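Local coordinates for HydG protein (Carboxydothermus hydrogenoformans, PDB 4RTB) that acts as a radical S-adenosylmethionine lyase that makes carbon monoxide and cyanide for the maturation of [FeFe]-hydrogenase, at residues A[67-72]-A[256-261]; A[85-90]-A[313-318]; A[305-310]-A[334-339]; A[320-325]-A[339-344]. One frame throughout, in Å; residues are numbered along the deposited sequence.

Contact 1 of 4, residues A[67-72]-A[256-261]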
loop_
_atom_site.group_PDB
_atom_site.type_symbol
_atom_site.label_atom_id
_atom_site.label_comp_id
_atom_site.label_asym_id
_atom_site.label_seq_id
_atom_site.Cartn_x
_atom_site.Cartn_y
_atom_site.Cartn_z
ATOM N N ILE A 67 -16.872 15.745 3.727
ATOM C CA ILE A 67 -18.201 15.832 3.135
ATOM C C ILE A 67 -18.284 15.001 1.857
ATOM O O ILE A 67 -19.275 14.311 1.616
ATOM C CB ILE A 67 -18.568 17.295 2.828
ATOM C CG1 ILE A 67 -18.515 18.127 4.110
ATOM C CG2 ILE A 67 -19.942 17.384 2.181
ATOM C CD1 ILE A 67 -18.336 19.607 3.865
ATOM N N ALA A 68 -17.227 15.062 1.051
ATOM C CA ALA A 68 -17.166 14.329 -0.210
ATOM C C ALA A 68 -17.281 12.829 0.022
ATOM O O ALA A 68 -17.879 12.109 -0.778
ATOM C CB ALA A 68 -15.880 14.651 -0.953
ATOM N N PHE A 69 -16.704 12.357 1.121
ATOM C CA PHE A 69 -16.803 10.945 1.452
ATOM C C PHE A 69 -18.171 10.601 2.026
ATOM O O PHE A 69 -18.809 9.636 1.602
ATOM C CB PHE A 69 -15.720 10.539 2.447
ATOM C CG PHE A 69 -15.807 9.104 2.862
ATOM C CD1 PHE A 69 -16.447 8.744 4.037
ATOM C CD2 PHE A 69 -15.274 8.110 2.061
ATOM C CE1 PHE A 69 -16.541 7.420 4.412
ATOM C CE2 PHE A 69 -15.364 6.785 2.430
ATOM C CZ PHE A 69 -15.998 6.439 3.607
ATOM N N ALA A 70 -18.607 11.400 2.995
ATOM C CA ALA A 70 -19.809 11.110 3.769
ATOM C C ALA A 70 -21.080 11.041 2.923
ATOM O O ALA A 70 -21.966 10.230 3.193
ATOM C CB ALA A 70 -19.974 12.150 4.870
ATOM N N ASN A 71 -21.161 11.888 1.900
ATOM C CA ASN A 71 -22.381 12.017 1.103
ATOM C C ASN A 71 -22.307 11.319 -0.252
ATOM O O ASN A 71 -21.369 11.531 -1.017
ATOM C CB ASN A 71 -22.708 13.495 0.890
ATOM C CG ASN A 71 -22.924 14.238 2.193
ATOM O OD1 ASN A 71 -24.060 14.449 2.620
ATOM N ND2 ASN A 71 -21.833 14.638 2.835
ATOM N N ASP A 72 -23.312 10.500 -0.549
ATOM C CA ASP A 72 -23.365 9.784 -1.821
ATOM C C ASP A 72 -24.433 10.347 -2.761
ATOM O O ASP A 72 -25.613 10.022 -2.634
ATOM C CB ASP A 72 -23.624 8.291 -1.590
ATOM C CG ASP A 72 -22.459 7.591 -0.914
ATOM O OD1 ASP A 72 -22.657 6.477 -0.387
ATOM O OD2 ASP A 72 -21.346 8.155 -0.908
ATOM N N ASP A 256 -15.470 4.231 12.031
ATOM C CA ASP A 256 -16.102 5.056 11.007
ATOM C C ASP A 256 -15.067 5.430 9.953
ATOM O O ASP A 256 -14.080 6.097 10.261
ATOM C CB ASP A 256 -16.724 6.310 11.623
ATOM C CG ASP A 256 -17.819 6.904 10.759
ATOM O OD1 ASP A 256 -17.516 7.786 9.927
ATOM O OD2 ASP A 256 -18.986 6.486 10.912
ATOM N N PRO A 257 -15.290 4.992 8.707
ATOM C CA PRO A 257 -14.323 5.131 7.612
ATOM C C PRO A 257 -13.962 6.591 7.357
ATOM O O PRO A 257 -12.823 6.901 6.992
ATOM C CB PRO A 257 -15.060 4.525 6.410
ATOM C CG PRO A 257 -16.197 3.742 6.996
ATOM C CD PRO A 257 -16.578 4.461 8.236
ATOM N N LEU A 258 -14.939 7.472 7.555
ATOM C CA LEU A 258 -14.737 8.908 7.421
ATOM C C LEU A 258 -13.593 9.384 8.307
ATOM O O LEU A 258 -12.707 10.125 7.867
ATOM C CB LEU A 258 -16.026 9.657 7.771
ATOM C CG LEU A 258 -15.934 11.176 7.925
ATOM C CD1 LEU A 258 -15.412 11.800 6.647
ATOM C CD2 LEU A 258 -17.284 11.772 8.304
ATOM N N PHE A 259 -13.614 8.935 9.556
ATOM C CA PHE A 259 -12.625 9.359 10.533
ATOM C C PHE A 259 -11.216 8.888 10.175
ATOM O O PHE A 259 -10.259 9.648 10.299
ATOM C CB PHE A 259 -13.004 8.856 11.924
ATOM C CG PHE A 259 -12.170 9.442 13.022
ATOM C CD1 PHE A 259 -12.544 10.627 13.631
ATOM C CD2 PHE A 259 -11.009 8.815 13.438
ATOM C CE1 PHE A 259 -11.776 11.173 14.640
ATOM C CE2 PHE A 259 -10.238 9.360 14.443
ATOM C CZ PHE A 259 -10.622 10.538 15.047
ATOM N N GLU A 260 -11.093 7.636 9.743
ATOM C CA GLU A 260 -9.792 7.081 9.378
ATOM C C GLU A 260 -9.238 7.751 8.119
ATOM O O GLU A 260 -8.044 8.058 8.041
ATOM C CB GLU A 260 -9.888 5.564 9.179
ATOM C CG GLU A 260 -9.231 4.735 10.281
ATOM C CD GLU A 260 -10.129 4.518 11.490
ATOM O OE1 GLU A 260 -11.116 3.759 11.374
ATOM O OE2 GLU A 260 -9.843 5.101 12.557
ATOM N N LEU A 261 -10.114 7.972 7.139
ATOM C CA LEU A 261 -9.747 8.687 5.919
ATOM C C LEU A 261 -9.226 10.083 6.234
ATOM O O LEU A 261 -8.190 10.504 5.713
ATOM C CB LEU A 261 -10.944 8.781 4.971
ATOM C CG LEU A 261 -10.824 9.794 3.827
ATOM C CD1 LEU A 261 -9.681 9.426 2.893
ATOM C CD2 LEU A 261 -12.136 9.891 3.065
#
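Helix 62-70 finishes against the first turn of helix 257-275, their backbones coming nearest at Ala70 and Leu258, whose CA atoms lie 6.6 Å apart. Helix 257-275 belongs to the outer layer of the radical SAM (βα)8 barrel, and helix 62-70 lies against it from outside the barrel. Phe69 carries the contact. With CG anti to the backbone N (chi1 178°), its ring reaches across and meets three residues obliquely. Phe69 CZ meets Pro257 CB at 3.5 Å, the two side chains crossing at about a right angle; Phe69 CD1 runs by Leu258 CB at 3.9 Å, and Phe69 CB packs on Leu261 CD2 at 3.7 Å. Ala70 adds a looser touch of its CB on Leu258 CD2, 4.4 Å away. The ring also takes part in a cation-pi contact with Lys305 and touches Ile309 and Leu312 of helix 303-316, so three helices meet on it. Cut back to an alanine, Phe69 would probably leave a gap between Pro257 and Leu261 and Lys305 without its aromatic partner. Where helix 62-70 ends, Asn71 folds back: its ND2 donates to Ile67 O over 2.9 Å in a nearly straight bond (172°), and the same oxygen accepts from Asn71 N.

Contact 2 of 4, residues A[85-90]-A[313-318]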
loop_
_atom_site.group_PDB
_atom_site.type_symbol
_atom_site.label_atom_id
_atom_site.label_comp_id
_atom_site.label_asym_id
_atom_site.label_seq_id
_atom_site.Cartn_x
_atom_site.Cartn_y
_atom_site.Cartn_z
ATOM N N ARG A 85 -9.410 9.857 -11.642
ATOM C CA ARG A 85 -8.806 9.234 -12.818
ATOM C C ARG A 85 -7.903 10.223 -13.546
ATOM O O ARG A 85 -6.833 9.851 -14.045
ATOM C CB ARG A 85 -9.881 8.703 -13.776
ATOM C CG ARG A 85 -10.846 7.694 -13.159
ATOM C CD ARG A 85 -11.747 7.034 -14.207
ATOM N NE ARG A 85 -12.597 6.007 -13.605
ATOM C CZ ARG A 85 -13.917 5.935 -13.751
ATOM N NH1 ARG A 85 -14.559 6.827 -14.494
ATOM N NH2 ARG A 85 -14.596 4.964 -13.154
ATOM N N LYS A 86 -8.332 11.481 -13.602
ATOM C CA LYS A 86 -7.543 12.491 -14.297
ATOM C C LYS A 86 -6.197 12.697 -13.607
ATOM O O LYS A 86 -5.156 12.757 -14.262
ATOM C CB LYS A 86 -8.301 13.816 -14.388
ATOM C CG LYS A 86 -7.768 14.738 -15.472
ATOM C CD LYS A 86 -8.886 15.239 -16.369
ATOM C CE LYS A 86 -9.548 16.468 -15.779
ATOM N NZ LYS A 86 -8.619 17.630 -15.769
ATOM N N VAL A 87 -6.229 12.788 -12.281
ATOM C CA VAL A 87 -5.025 12.973 -11.476
ATOM C C VAL A 87 -4.077 11.774 -11.557
ATOM O O VAL A 87 -2.861 11.933 -11.770
ATOM C CB VAL A 87 -5.397 13.227 -10.002
ATOM C CG1 VAL A 87 -4.165 13.174 -9.116
ATOM C CG2 VAL A 87 -6.116 14.561 -9.861
ATOM N N LYS A 88 -4.638 10.578 -11.390
ATOM C CA LYS A 88 -3.853 9.352 -11.469
ATOM C C LYS A 88 -3.177 9.248 -12.829
ATOM O O LYS A 88 -2.014 8.848 -12.920
ATOM C CB LYS A 88 -4.730 8.123 -11.210
ATOM C CG LYS A 88 -3.945 6.838 -10.943
ATOM C CD LYS A 88 -3.679 6.055 -12.221
ATOM C CE LYS A 88 -2.553 5.047 -12.030
ATOM N NZ LYS A 88 -2.828 4.099 -10.920
ATOM N N GLU A 89 -3.903 9.613 -13.882
ATOM C CA GLU A 89 -3.338 9.615 -15.229
ATOM C C GLU A 89 -2.239 10.664 -15.376
ATOM O O GLU A 89 -1.201 10.405 -15.984
ATOM C CB GLU A 89 -4.435 9.856 -16.269
ATOM C CG GLU A 89 -4.881 8.610 -17.023
ATOM N N GLU A 90 -2.471 11.846 -14.810
ATOM C CA GLU A 90 -1.542 12.964 -14.948
ATOM C C GLU A 90 -0.200 12.702 -14.270
ATOM O O GLU A 90 0.844 13.097 -14.792
ATOM C CB GLU A 90 -2.166 14.248 -14.391
ATOM C CG GLU A 90 -2.807 15.133 -15.453
ATOM C CD GLU A 90 -3.911 16.019 -14.898
ATOM O OE1 GLU A 90 -4.067 16.076 -13.660
ATOM O OE2 GLU A 90 -4.626 16.651 -15.704
ATOM N N LEU A 313 -8.203 9.984 -1.623
ATOM C CA LEU A 313 -6.790 9.888 -1.289
ATOM C C LEU A 313 -5.919 10.279 -2.476
ATOM O O LEU A 313 -4.934 11.002 -2.315
ATOM C CB LEU A 313 -6.446 8.476 -0.818
ATOM C CG LEU A 313 -6.612 8.233 0.682
ATOM C CD1 LEU A 313 -7.168 6.851 0.932
ATOM C CD2 LEU A 313 -5.281 8.410 1.396
ATOM N N ARG A 314 -6.284 9.811 -3.666
ATOM C CA ARG A 314 -5.528 10.167 -4.862
ATOM C C ARG A 314 -5.577 11.670 -5.142
ATOM O O ARG A 314 -4.565 12.271 -5.510
ATOM C CB ARG A 314 -6.038 9.396 -6.082
ATOM C CG ARG A 314 -5.450 9.861 -7.416
ATOM C CD ARG A 314 -4.077 9.256 -7.720
ATOM N NE ARG A 314 -3.040 9.665 -6.777
ATOM C CZ ARG A 314 -2.349 8.823 -6.016
ATOM N NH1 ARG A 314 -2.574 7.519 -6.093
ATOM N NH2 ARG A 314 -1.427 9.285 -5.185
ATOM N N ILE A 315 -6.744 12.278 -4.957
ATOM C CA ILE A 315 -6.908 13.690 -5.284
ATOM C C ILE A 315 -6.325 14.593 -4.190
ATOM O O ILE A 315 -5.906 15.715 -4.465
ATOM C CB ILE A 315 -8.407 14.039 -5.546
ATOM C CG1 ILE A 315 -8.552 15.419 -6.201
ATOM C CG2 ILE A 315 -9.232 13.935 -4.275
ATOM C CD1 ILE A 315 -8.920 16.543 -5.240
ATOM N N MET A 316 -6.263 14.090 -2.960
ATOM C CA MET A 316 -5.733 14.879 -1.848
ATOM C C MET A 316 -4.214 14.789 -1.736
ATOM O O MET A 316 -3.546 15.793 -1.489
ATOM C CB MET A 316 -6.380 14.452 -0.526
ATOM C CG MET A 316 -7.851 14.853 -0.365
ATOM S SD MET A 316 -8.144 16.558 0.152
ATOM C CE MET A 316 -7.830 17.454 -1.362
ATOM N N LEU A 317 -3.670 13.590 -1.917
ATOM C CA LEU A 317 -2.223 13.396 -1.909
ATOM C C LEU A 317 -1.769 12.827 -3.245
ATOM O O LEU A 317 -1.484 11.635 -3.350
ATOM C CB LEU A 317 -1.813 12.470 -0.769
ATOM C CG LEU A 317 -2.398 12.832 0.594
ATOM C CD1 LEU A 317 -2.573 11.582 1.437
ATOM C CD2 LEU A 317 -1.519 13.850 1.304
ATOM N N PRO A 318 -1.696 13.689 -4.270
ATOM C CA PRO A 318 -1.465 13.270 -5.658
ATOM C C PRO A 318 -0.100 12.623 -5.882
ATOM O O PRO A 318 -0.015 11.629 -6.605
ATOM C CB PRO A 318 -1.582 14.583 -6.441
ATOM C CG PRO A 318 -1.234 15.640 -5.455
ATOM C CD PRO A 318 -1.751 15.155 -4.138
#
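Val87 and Lys88 of helix 74-91 rest on the C-terminal end of helix 303-316, around Arg314, just before the chain enters strand 321-324 of the barrel. The apolar part belongs to Val87. Its CG1, anti to the backbone N (chi1 170°), touches Pro318 CB at 4.0 Å, while Val87 CG2 reaches only a loose 4.5 Å from Ile315 CG1. One methyl thus meets the proline after the helix, and the other only grazes its last turn.

A second group of contacts uses the hydrocarbon part of charged side chains. Val87 CG1 lies 3.9 Å from Arg314 CG and comes to the edge of the guanidinium group, near its plane. Bends at chi2 and chi3 fold the arginine chain so that Arg314 CD lies against Lys88 CB, 3.7 Å away, the two chains crossing at a slant.

The polar ends look elsewhere. Lys88 NZ donates to Val337 O of helix 330-339 and stays 5.9 Å from Arg314 NH1. Arg314 NH2 lies near Leu317 O and Pro318 O of its own turn, but these bonds are weak and the position of NH2 is doubtful.

Two like-charged residues can therefore share this interface because their methylene groups do the packing while their charged groups stay apart; for Lys88, the bond to Val337 O would probably ease the cost of burying its charge.

Contact 3 of 4, residues A[305-310]-A[334-339]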
loop_
_atom_site.group_PDB
_atom_site.type_symbol
_atom_site.label_atom_id
_atom_site.label_comp_id
_atom_site.label_asym_id
_atom_site.label_seq_id
_atom_site.Cartn_x
_atom_site.Cartn_y
_atom_site.Cartn_z
ATOM N N LYS A 305 -18.047 3.122 -1.566
ATOM C CA LYS A 305 -17.367 3.960 -0.588
ATOM C C LYS A 305 -15.860 3.735 -0.637
ATOM O O LYS A 305 -15.092 4.676 -0.484
ATOM C CB LYS A 305 -17.904 3.693 0.819
ATOM C CG LYS A 305 -18.521 4.919 1.479
ATOM C CD LYS A 305 -19.829 4.578 2.175
ATOM C CE LYS A 305 -20.399 5.786 2.908
ATOM N NZ LYS A 305 -20.559 6.967 2.013
ATOM N N PHE A 306 -15.446 2.494 -0.869
ATOM C CA PHE A 306 -14.030 2.168 -1.027
ATOM C C PHE A 306 -13.409 2.955 -2.182
ATOM O O PHE A 306 -12.371 3.622 -2.021
ATOM C CB PHE A 306 -13.857 0.667 -1.264
ATOM C CG PHE A 306 -12.484 0.157 -0.945
ATOM C CD1 PHE A 306 -11.749 0.711 0.090
ATOM C CD2 PHE A 306 -11.926 -0.877 -1.679
ATOM C CE1 PHE A 306 -10.485 0.241 0.392
ATOM C CE2 PHE A 306 -10.663 -1.350 -1.387
ATOM C CZ PHE A 306 -9.939 -0.790 -0.349
ATOM N N LYS A 307 -14.059 2.873 -3.344
ATOM C CA LYS A 307 -13.642 3.631 -4.518
ATOM C C LYS A 307 -13.559 5.116 -4.171
ATOM O O LYS A 307 -12.649 5.820 -4.617
ATOM C CB LYS A 307 -14.608 3.390 -5.683
ATOM C CG LYS A 307 -14.576 1.960 -6.220
ATOM C CD LYS A 307 -15.953 1.469 -6.675
ATOM C CE LYS A 307 -16.393 2.090 -7.992
ATOM N NZ LYS A 307 -17.669 1.484 -8.481
ATOM N N LYS A 308 -14.496 5.577 -3.347
ATOM C CA LYS A 308 -14.459 6.945 -2.840
ATOM C C LYS A 308 -13.214 7.234 -1.998
ATOM O O LYS A 308 -12.652 8.328 -2.082
ATOM C CB LYS A 308 -15.708 7.242 -2.014
ATOM C CG LYS A 308 -16.787 7.984 -2.764
ATOM C CD LYS A 308 -17.887 8.405 -1.816
ATOM C CE LYS A 308 -18.806 9.414 -2.463
ATOM N NZ LYS A 308 -19.892 9.810 -1.531
ATOM N N ILE A 309 -12.788 6.268 -1.185
ATOM C CA ILE A 309 -11.604 6.481 -0.358
ATOM C C ILE A 309 -10.369 6.594 -1.235
ATOM O O ILE A 309 -9.586 7.525 -1.073
ATOM C CB ILE A 309 -11.349 5.360 0.677
ATOM C CG1 ILE A 309 -12.649 4.768 1.210
ATOM C CG2 ILE A 309 -10.529 5.902 1.838
ATOM C CD1 ILE A 309 -12.432 3.619 2.173
ATOM N N VAL A 310 -10.188 5.656 -2.163
ATOM C CA VAL A 310 -8.983 5.697 -2.996
ATOM C C VAL A 310 -9.000 6.922 -3.914
ATOM O O VAL A 310 -7.942 7.460 -4.267
ATOM C CB VAL A 310 -8.805 4.405 -3.844
ATOM C CG1 VAL A 310 -9.395 3.206 -3.121
ATOM C CG2 VAL A 310 -9.416 4.553 -5.233
ATOM N N ASP A 334 -8.935 -3.396 -10.779
ATOM C CA ASP A 334 -8.441 -2.529 -11.842
ATOM C C ASP A 334 -9.232 -1.221 -11.951
ATOM O O ASP A 334 -8.736 -0.238 -12.507
ATOM C CB ASP A 334 -8.440 -3.286 -13.169
ATOM C CG ASP A 334 -7.498 -4.479 -13.147
ATOM O OD1 ASP A 334 -7.765 -5.477 -13.845
ATOM O OD2 ASP A 334 -6.489 -4.417 -12.416
ATOM N N GLU A 335 -10.449 -1.200 -11.410
ATOM C CA GLU A 335 -11.176 0.059 -11.258
ATOM C C GLU A 335 -10.438 0.943 -10.252
ATOM O O GLU A 335 -10.269 2.145 -10.467
ATOM C CB GLU A 335 -12.621 -0.174 -10.800
ATOM C CG GLU A 335 -13.677 0.217 -11.836
ATOM C CD GLU A 335 -14.992 0.664 -11.212
ATOM O OE1 GLU A 335 -15.662 -0.161 -10.553
ATOM O OE2 GLU A 335 -15.357 1.849 -11.384
ATOM N N LEU A 336 -9.989 0.333 -9.159
ATOM C CA LEU A 336 -9.228 1.039 -8.138
ATOM C C LEU A 336 -7.896 1.508 -8.709
ATOM O O LEU A 336 -7.419 2.593 -8.371
ATOM C CB LEU A 336 -9.007 0.148 -6.913
ATOM C CG LEU A 336 -10.283 -0.312 -6.203
ATOM C CD1 LEU A 336 -9.973 -1.357 -5.143
ATOM C CD2 LEU A 336 -11.025 0.871 -5.599
ATOM N N VAL A 337 -7.299 0.697 -9.579
ATOM C CA VAL A 337 -6.086 1.126 -10.267
ATOM C C VAL A 337 -6.396 2.349 -11.139
ATOM O O VAL A 337 -5.609 3.296 -11.183
ATOM C CB VAL A 337 -5.472 -0.006 -11.125
ATOM C CG1 VAL A 337 -4.269 0.503 -11.899
ATOM C CG2 VAL A 337 -5.078 -1.186 -10.244
ATOM N N GLU A 338 -7.548 2.334 -11.810
ATOM C CA GLU A 338 -8.004 3.486 -12.595
ATOM C C GLU A 338 -8.154 4.744 -11.736
ATOM O O GLU A 338 -7.824 5.849 -12.176
ATOM C CB GLU A 338 -9.346 3.185 -13.284
ATOM C CG GLU A 338 -9.260 2.569 -14.680
ATOM C CD GLU A 338 -10.625 2.151 -15.224
ATOM O OE1 GLU A 338 -11.520 3.017 -15.350
ATOM O OE2 GLU A 338 -10.802 0.950 -15.524
ATOM N N LEU A 339 -8.653 4.571 -10.514
ATOM C CA LEU A 339 -9.043 5.710 -9.684
ATOM C C LEU A 339 -7.956 6.266 -8.757
ATOM O O LEU A 339 -8.160 7.310 -8.136
ATOM C CB LEU A 339 -10.268 5.342 -8.843
ATOM C CG LEU A 339 -11.628 5.744 -9.417
ATOM C CD1 LEU A 339 -12.023 4.839 -10.569
ATOM C CD2 LEU A 339 -12.690 5.733 -8.334
#
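Phe306 begins the contact of helices 303-316 and 330-339, neighbours in the outer layer of the barrel, which run roughly the same way: these short segments cross at -32° with their axes 9.5 Å apart. Its ring comes obliquely to Leu336, Phe306 CE2 lying 3.8 Å from Leu336 CD1, while Ile309 CD1 of its own helix lies at the ring edge. Lys307 does two jobs. Its CG packs on Leu336 CD2 at 3.8 Å; farther out, after bends at chi2 and chi3, NZ reaches Glu335 OE1 at 3.3 Å in a weak hydrogen bond that forms part of a salt bridge. A glutamine in place of Glu335 would probably leave the ammonium of Lys307 without its opposite charge. One turn on, Val310 points at the other helix: CG1 meets Leu336 CD2 at 3.8 Å and CG2 meets Leu339 CB, also at 3.8 Å. Leu336, with CG anti to its carbonyl carbon (chi1 -61°), sends one methyl to Phe306 and the other between Lys307 and Val310. Leu339 CD2 closes against Lys307 CB, and Phe81 of helix 74-91 touches both residues. The chemistry is thus layered: mostly buried apolar groups pack the helices together, and the ion pair lies along the partly exposed margin, where it probably adds a modest electrostatic tie.

Contact 4 of 4, residues A[320-325]-A[339-344]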
loop_
_atom_site.group_PDB
_atom_site.type_symbol
_atom_site.label_atom_id
_atom_site.label_comp_id
_atom_site.label_asym_id
_atom_site.label_seq_id
_atom_site.Cartn_x
_atom_site.Cartn_y
_atom_site.Cartn_z
ATOM N N THR A 320 1.610 11.142 -3.683
ATOM C CA THR A 320 1.765 10.059 -2.722
ATOM C C THR A 320 1.179 8.769 -3.281
ATOM O O THR A 320 -0.014 8.703 -3.580
ATOM C CB THR A 320 1.082 10.389 -1.381
ATOM O OG1 THR A 320 1.579 11.639 -0.885
ATOM C CG2 THR A 320 1.345 9.295 -0.358
ATOM N N GLY A 321 2.016 7.747 -3.424
ATOM C CA GLY A 321 1.566 6.464 -3.929
ATOM C C GLY A 321 0.490 5.852 -3.052
ATOM O O GLY A 321 0.424 6.125 -1.858
ATOM N N ILE A 322 -0.367 5.033 -3.653
ATOM C CA ILE A 322 -1.416 4.344 -2.912
ATOM C C ILE A 322 -1.282 2.839 -3.109
ATOM O O ILE A 322 -1.235 2.355 -4.241
ATOM C CB ILE A 322 -2.818 4.804 -3.352
ATOM C CG1 ILE A 322 -3.035 6.274 -2.988
ATOM C CG2 ILE A 322 -3.891 3.941 -2.710
ATOM C CD1 ILE A 322 -4.393 6.811 -3.388
ATOM N N ILE A 323 -1.212 2.099 -2.005
ATOM C CA ILE A 323 -1.004 0.658 -2.082
ATOM C C ILE A 323 -2.262 -0.137 -1.738
ATOM O O ILE A 323 -2.919 0.110 -0.718
ATOM C CB ILE A 323 0.137 0.203 -1.153
ATOM C CG1 ILE A 323 1.408 1.006 -1.435
ATOM C CG2 ILE A 323 0.401 -1.287 -1.322
ATOM C CD1 ILE A 323 2.648 0.446 -0.768
ATOM N N LEU A 324 -2.587 -1.089 -2.609
ATOM C CA LEU A 324 -3.691 -2.015 -2.394
ATOM C C LEU A 324 -3.165 -3.322 -1.805
ATOM O O LEU A 324 -2.844 -4.256 -2.542
ATOM C CB LEU A 324 -4.429 -2.286 -3.708
ATOM C CG LEU A 324 -5.796 -2.967 -3.619
ATOM C CD1 LEU A 324 -6.849 -1.973 -3.154
ATOM C CD2 LEU A 324 -6.184 -3.586 -4.954
ATOM N N SER A 325 -3.075 -3.386 -0.481
ATOM C CA SER A 325 -2.520 -4.560 0.185
ATOM C C SER A 325 -3.473 -5.753 0.155
ATOM O O SER A 325 -3.041 -6.894 0.000
ATOM C CB SER A 325 -2.143 -4.221 1.632
ATOM O OG SER A 325 -3.049 -3.289 2.197
ATOM N N LEU A 339 -8.653 4.571 -10.514
ATOM C CA LEU A 339 -9.043 5.710 -9.684
ATOM C C LEU A 339 -7.956 6.266 -8.757
ATOM O O LEU A 339 -8.160 7.310 -8.136
ATOM C CB LEU A 339 -10.268 5.342 -8.843
ATOM C CG LEU A 339 -11.628 5.744 -9.417
ATOM C CD1 LEU A 339 -12.023 4.839 -10.569
ATOM C CD2 LEU A 339 -12.690 5.733 -8.334
ATOM N N GLY A 340 -6.815 5.590 -8.643
ATOM C CA GLY A 340 -5.732 6.140 -7.842
ATOM C C GLY A 340 -4.624 5.210 -7.377
ATOM O O GLY A 340 -3.493 5.649 -7.159
ATOM N N VAL A 341 -4.951 3.934 -7.207
ATOM C CA VAL A 341 -3.990 2.933 -6.749
ATOM C C VAL A 341 -2.764 2.871 -7.656
ATOM O O VAL A 341 -2.893 2.791 -8.875
ATOM C CB VAL A 341 -4.644 1.538 -6.676
ATOM C CG1 VAL A 341 -3.598 0.452 -6.488
ATOM C CG2 VAL A 341 -5.684 1.498 -5.567
ATOM N N SER A 342 -1.575 2.913 -7.062
ATOM C CA SER A 342 -0.339 2.890 -7.839
ATOM C C SER A 342 0.520 1.668 -7.526
ATOM O O SER A 342 1.488 1.387 -8.236
ATOM C CB SER A 342 0.464 4.169 -7.594
ATOM O OG SER A 342 0.739 4.339 -6.216
ATOM N N GLN A 343 0.168 0.947 -6.464
ATOM C CA GLN A 343 0.896 -0.260 -6.077
ATOM C C GLN A 343 -0.048 -1.411 -5.744
ATOM O O GLN A 343 -1.131 -1.203 -5.197
ATOM C CB GLN A 343 1.811 0.015 -4.883
ATOM C CG GLN A 343 3.261 0.252 -5.256
ATOM C CD GLN A 343 4.201 0.061 -4.081
ATOM O OE1 GLN A 343 4.508 -1.067 -3.695
ATOM N NE2 GLN A 343 4.661 1.166 -3.507
ATOM N N MET A 344 0.387 -2.629 -6.052
ATOM C CA MET A 344 -0.481 -3.794 -5.945
ATOM C C MET A 344 0.252 -5.067 -5.540
ATOM O O MET A 344 1.399 -5.286 -5.928
ATOM C CB MET A 344 -1.180 -4.032 -7.277
ATOM C CG MET A 344 -2.668 -3.801 -7.263
ATOM S SD MET A 344 -3.301 -4.140 -8.906
ATOM C CE MET A 344 -2.581 -5.757 -9.194
#
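Ile322 bonds to Ser342 beside the parallel pairing of Ile323 with Gln343 and Leu324 with Met344, in the barrel's beta-alpha-beta unit of strand 321-324, helix 330-339 and strand 343-345. Four hydrogen bonds join the segments. Ile322 O is gripped twice: Ser342 N donates at 2.9 Å, in the carbonyl plane and on a lone pair, and Gln343 N at 3.0 Å, tilted 25° from that plane. Ile322 N finds a side chain instead of a carbonyl, donating to Ser342 OG at 2.9 Å; chi1 of 57° sets that hydroxyl between the serine's own N and C, turned to the neighbouring strand. Farther along, Leu324 N donates almost straight (174°) to Gln343 O at 3.0 Å. The alternate groups serve the outer neighbours: Gly321 and Ile323 bond to the backbone of Val282 and Ile323 also to Val284, while Ser342 and Met344 bond to Val97. On the helix side, Leu324 CB packs on Val341 CG1 at 4.0 Å, and Leu336 touches both residues. Gly340 leaves the helix with positive phi, at angles where a CB would jam against the preceding carbonyl. On the other face, Ile323 and Gln343 lie side by side, pointing the same way, with Ile323 CD1 3.5 Å from Gln343 NE2.

Overall arrangement
Helix 303-316 ties the set together: contacts 2 and 3 both use it, with centres 11 Å apart, and Arg314 CB of contact 2 packs 3.6 Å from Leu339 O of contact 3. Contact 1 reaches the same helix through Phe69 O, 3.2 Å from Lys305 NZ in a probable hydrogen bond, and through Leu261 packing on Leu313. Contacts 3 and 4, about 9 Å apart between centres, share Leu339 and are joined where Leu336 O lies 3.0 Å from Val341 N, a probable hydrogen bond. The bound S-adenosylmethionine is about 11 Å from the side chain of Ile323 in contact 4, about 10 Å from the side chain of Phe306 in contact 3, and farther, about 14 Å, from the side chain of Pro257 in contact 1.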